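Local structure of gluconate kinase (Lactobacillus acidophilus, 3LL3) at residues R410-N415 with A469-L474. The protein probably phosphorylates a sugar or sugar acid such as gluconate with ATP, as an FGGY-family carbohydrate kinase, and binds ATP and D-xylulose. Numbering follows the deposited sequence.
Sequences RQLCAN and ATYQKL
Y471 carries this contact from the helix of 469-474, meeting L412 and N415 on the helix of 410-415. The bond from CA to CB of Y471 points toward that helix, and Y471 CB lies 4.1 Å from the backbone O of N415. The ring continues along the neighbouring helix, because CG stands anti to the carbonyl carbon (chi1 -73°). Y471 CD2 comes within 4.0 Å of N415 CB, and the approach to the ring is oblique. The amide of N415 is engaged elsewhere: ND2 is hydrogen-bonded to OE1 of E467 and OD1 accepts from the backbone N of N464, just before helix 465-485. Both helices belong to the C-terminal half of an FGGY kinase, whose two domains share the actin-like ATPase fold. Helix 407-417 links strands 396-400 and 421-424, parallel neighbours in the central sheet of this half. Further out on the Y471 ring, L412 CD2 sits 3.8 Å from CZ, and the two side chains cross at about a right angle. The same methyl lies 3.6 Å from Y471 OH. That buried hydroxyl is hydrogen-bonded to E374 on helix 365-388, which also packs against L412 through I373 and I377. A phenylalanine in place of Y471 would probably leave E374 OE2 without its hydroxyl partner and take away the contact of OH with L412 CD2.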
# COMPACT_ATOMS: atom_id res chain seq x y z
N ARG A 410 -8.75 -22.61 2.75
CA ARG A 410 -9.62 -23.14 3.79
C ARG A 410 -8.92 -23.11 5.13
O ARG A 410 -9.49 -22.65 6.13
CB ARG A 410 -10.07 -24.56 3.44
CG ARG A 410 -11.05 -24.59 2.28
CD ARG A 410 -11.21 -25.97 1.70
NE ARG A 410 -12.22 -25.99 0.65
CZ ARG A 410 -12.67 -27.09 0.06
NH1 ARG A 410 -12.17 -28.28 0.42
NH2 ARG A 410 -13.61 -27.02 -0.87
N GLN A 411 -7.67 -23.56 5.16
CA GLN A 411 -6.92 -23.62 6.40
C GLN A 411 -6.58 -22.24 6.92
O GLN A 411 -6.58 -21.97 8.13
CB GLN A 411 -5.63 -24.44 6.22
CG GLN A 411 -4.88 -24.65 7.53
CD GLN A 411 -5.69 -25.48 8.52
OE1 GLN A 411 -5.86 -25.10 9.68
NE2 GLN A 411 -6.21 -26.60 8.05
N LEU A 412 -6.26 -21.35 5.99
CA LEU A 412 -5.97 -19.97 6.35
C LEU A 412 -7.18 -19.32 7.03
O LEU A 412 -7.05 -18.59 8.01
CB LEU A 412 -5.59 -19.19 5.09
CG LEU A 412 -4.34 -18.34 5.24
CD1 LEU A 412 -3.88 -17.82 3.90
CD2 LEU A 412 -4.68 -17.20 6.15
N CYS A 413 -8.37 -19.60 6.50
CA CYS A 413 -9.60 -19.07 7.12
C CYS A 413 -9.73 -19.60 8.53
O CYS A 413 -10.03 -18.86 9.46
CB CYS A 413 -10.84 -19.49 6.32
SG CYS A 413 -11.07 -18.55 4.78
N ALA A 414 -9.53 -20.91 8.68
CA ALA A 414 -9.56 -21.54 9.99
C ALA A 414 -8.59 -20.86 10.95
O ALA A 414 -8.93 -20.58 12.10
CB ALA A 414 -9.22 -23.02 9.87
N ASN A 415 -7.36 -20.63 10.48
CA ASN A 415 -6.33 -20.00 11.29
C ASN A 415 -6.61 -18.54 11.69
O ASN A 415 -6.30 -18.12 12.80
CB ASN A 415 -4.98 -20.12 10.59
CG ASN A 415 -4.51 -21.56 10.46
OD1 ASN A 415 -5.08 -22.46 11.08
ND2 ASN A 415 -3.48 -21.79 9.65
N ALA A 469 -2.11 -18.14 16.41
CA ALA A 469 -1.48 -17.15 17.27
C ALA A 469 -0.82 -16.03 16.46
O ALA A 469 -0.90 -14.85 16.82
CB ALA A 469 -0.45 -17.81 18.19
N THR A 470 -0.15 -16.41 15.37
CA THR A 470 0.49 -15.41 14.52
C THR A 470 -0.57 -14.42 14.01
O THR A 470 -0.41 -13.19 14.10
CB THR A 470 1.17 -16.08 13.33
OG1 THR A 470 2.19 -16.98 13.78
CG2 THR A 470 1.78 -15.02 12.42
N TYR A 471 -1.67 -14.96 13.50
CA TYR A 471 -2.72 -14.13 12.94
C TYR A 471 -3.42 -13.32 14.01
O TYR A 471 -3.85 -12.20 13.76
CB TYR A 471 -3.71 -14.99 12.13
CG TYR A 471 -3.09 -15.41 10.82
CD1 TYR A 471 -2.67 -14.46 9.89
CD2 TYR A 471 -2.87 -16.75 10.53
CE1 TYR A 471 -2.07 -14.83 8.71
CE2 TYR A 471 -2.27 -17.14 9.36
CZ TYR A 471 -1.88 -16.18 8.44
OH TYR A 471 -1.29 -16.58 7.28
N GLN A 472 -3.52 -13.88 15.20
CA GLN A 472 -4.15 -13.18 16.31
C GLN A 472 -3.36 -11.94 16.69
O GLN A 472 -3.93 -10.92 17.11
CB GLN A 472 -4.30 -14.12 17.50
CG GLN A 472 -5.24 -13.63 18.57
CD GLN A 472 -5.81 -14.78 19.39
OE1 GLN A 472 -5.76 -15.95 18.98
NE2 GLN A 472 -6.36 -14.46 20.56
N LYS A 473 -2.04 -12.03 16.55
CA LYS A 473 -1.19 -10.89 16.82
C LYS A 473 -1.19 -9.91 15.65
O LYS A 473 -1.06 -8.70 15.84
CB LYS A 473 0.24 -11.33 17.20
CG LYS A 473 1.21 -10.17 17.30
CD LYS A 473 2.55 -10.56 17.93
CE LYS A 473 3.34 -9.33 18.36
NZ LYS A 473 4.50 -9.69 19.21
N LEU A 474 -1.35 -10.42 14.44
CA LEU A 474 -1.28 -9.57 13.25
C LEU A 474 -2.59 -8.83 12.92
O LEU A 474 -2.55 -7.75 12.33
CB LEU A 474 -0.82 -10.39 12.04
CG LEU A 474 -0.74 -9.62 10.71
CD1 LEU A 474 0.29 -8.48 10.81
CD2 LEU A 474 -0.38 -10.61 9.59